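Local coordinates for uncharacterized protein PA2218 (Pseudomonas aeruginosa, PDB 2HDW) that is uncharacterised but has an alpha/beta hydrolase fold and is probably a hydrolase, at residues 310-315 and 357-362. Sequence-based numbering, arbitrary orientation.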
# COMPACT_ATOMS: atom_id res chain seq x y z
N LEU A 310 14.59 -4.66 -1.31
CA LEU A 310 14.31 -5.82 -2.15
C LEU A 310 13.03 -5.50 -2.91
O LEU A 310 11.95 -5.47 -2.33
CB LEU A 310 14.11 -7.08 -1.31
CG LEU A 310 13.55 -8.30 -2.08
CD1 LEU A 310 14.49 -8.67 -3.22
CD2 LEU A 310 13.36 -9.48 -1.13
N LEU A 311 13.14 -5.22 -4.20
CA LEU A 311 11.96 -4.92 -5.00
C LEU A 311 11.59 -6.21 -5.73
O LEU A 311 12.41 -6.79 -6.44
CB LEU A 311 12.25 -3.80 -6.00
CG LEU A 311 12.75 -2.49 -5.35
CD1 LEU A 311 14.27 -2.51 -5.34
CD2 LEU A 311 12.25 -1.28 -6.14
N ILE A 312 10.34 -6.65 -5.55
CA ILE A 312 9.85 -7.88 -6.16
C ILE A 312 8.82 -7.55 -7.24
O ILE A 312 7.96 -6.71 -7.03
CB ILE A 312 9.20 -8.78 -5.08
CG1 ILE A 312 10.19 -8.98 -3.93
CG2 ILE A 312 8.79 -10.13 -5.68
CD1 ILE A 312 9.67 -9.84 -2.78
N HIS A 313 8.90 -8.21 -8.39
CA HIS A 313 7.96 -7.92 -9.47
C HIS A 313 7.78 -9.06 -10.47
O HIS A 313 8.74 -9.76 -10.82
CB HIS A 313 8.40 -6.66 -10.23
CG HIS A 313 7.26 -5.77 -10.62
ND1 HIS A 313 7.13 -4.48 -10.15
CD2 HIS A 313 6.18 -5.99 -11.41
CE1 HIS A 313 6.01 -3.95 -10.62
NE2 HIS A 313 5.42 -4.85 -11.39
N GLY A 314 6.54 -9.25 -10.93
CA GLY A 314 6.25 -10.28 -11.89
C GLY A 314 6.83 -9.94 -13.25
O GLY A 314 6.78 -8.78 -13.69
N GLU A 315 7.38 -10.95 -13.92
CA GLU A 315 8.00 -10.80 -15.23
C GLU A 315 7.06 -10.22 -16.29
O GLU A 315 7.46 -9.39 -17.11
CB GLU A 315 8.48 -12.18 -15.71
CG GLU A 315 9.19 -12.19 -17.06
CD GLU A 315 9.05 -13.52 -17.80
OE1 GLU A 315 8.65 -14.52 -17.16
OE2 GLU A 315 9.33 -13.57 -19.01
N ASP A 357 8.86 -17.10 1.12
CA ASP A 357 10.07 -17.67 1.72
C ASP A 357 11.16 -16.59 1.67
O ASP A 357 11.80 -16.29 2.67
CB ASP A 357 10.56 -18.90 0.94
CG ASP A 357 9.71 -20.14 1.19
OD1 ASP A 357 8.64 -20.04 1.82
OD2 ASP A 357 10.13 -21.23 0.73
N ARG A 358 11.36 -16.02 0.48
CA ARG A 358 12.36 -14.98 0.26
C ARG A 358 12.09 -13.72 1.06
O ARG A 358 13.02 -13.08 1.53
CB ARG A 358 12.42 -14.61 -1.22
CG ARG A 358 13.68 -15.08 -1.93
CD ARG A 358 14.73 -13.98 -2.03
NE ARG A 358 15.29 -13.59 -0.74
CZ ARG A 358 16.23 -12.66 -0.58
NH1 ARG A 358 16.74 -12.04 -1.64
NH2 ARG A 358 16.68 -12.36 0.63
N ILE A 359 10.82 -13.35 1.19
CA ILE A 359 10.48 -12.16 1.95
C ILE A 359 10.79 -12.40 3.42
O ILE A 359 11.40 -11.56 4.08
CB ILE A 359 8.99 -11.79 1.75
CG1 ILE A 359 8.75 -11.42 0.28
CG2 ILE A 359 8.63 -10.63 2.66
CD1 ILE A 359 7.30 -11.10 -0.06
N ALA A 360 10.40 -13.57 3.94
CA ALA A 360 10.66 -13.90 5.34
C ALA A 360 12.18 -14.00 5.57
O ALA A 360 12.71 -13.50 6.56
CB ALA A 360 9.99 -15.23 5.70
N GLY A 361 12.87 -14.66 4.64
CA GLY A 361 14.31 -14.81 4.75
C GLY A 361 14.99 -13.46 4.75
O GLY A 361 15.96 -13.23 5.47
N PHE A 362 14.48 -12.55 3.92
CA PHE A 362 15.02 -11.20 3.82
C PHE A 362 14.93 -10.49 5.17
O PHE A 362 15.93 -9.98 5.68
CB PHE A 362 14.22 -10.41 2.77
CG PHE A 362 14.63 -8.97 2.64
CD1 PHE A 362 15.77 -8.61 1.94
CD2 PHE A 362 13.83 -7.97 3.19
CE1 PHE A 362 16.11 -7.27 1.77
CE2 PHE A 362 14.16 -6.62 3.02
CZ PHE A 362 15.31 -6.27 2.31
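Leu310 and Ile312 on the sheet meet Phe362, Ile359 and Arg358 on the C-terminal helix in a buried, almost wholly apolar contact, a helix lying against one face of the central sheet of an alpha/beta hydrolase fold. The short axes of 310-314 and 357-362 run nearly antiparallel, at 174°, and come within 10.9 Å of each other, a spacing bridged mainly by side chains.

Most of the work falls to Leu310. Its CB sits over one face of the Phe362 ring, displaced toward the rim, 3.9 Å from the centroid and 20° off the ring normal, which makes a CH-pi contact; the nearest ring atom to Leu310 CB is Phe362 CE1 at 3.7 Å. With CG anti to the backbone N (chi1 169°) the branch turns toward the helix, and of its two methyls CD2 is the one that reaches Phe362, 4.0 Å from Phe362 CG; the two side chains run alongside each other, each heading the opposite way. The same methyl also lies above one face of the Arg358 guanidinium, near its rim, with Leu310 CD2 4.3 Å from Arg358 NH1. That arginine thus offers a flat surface to the leucine while NH1 makes a salt bridge to Glu335.

Further along, Ile312 and Ile359 meet at an angle through their longer branches: Ile312 CD1 packs 3.6 Å from Ile359 CG1. Leu310 and Ile312, two residues apart on the strand, both point their side chains at the helix, while Leu311 between them turns to Ala326 of helix 320-329.

Strand 309-314 lies between parallel strands 197-201 and 334-339. Helix 356-366 spans this part of the sheet, Phe362 reaching Ala197 and Val199 on one neighbouring strand and Arg358 touching Leu337 on the other.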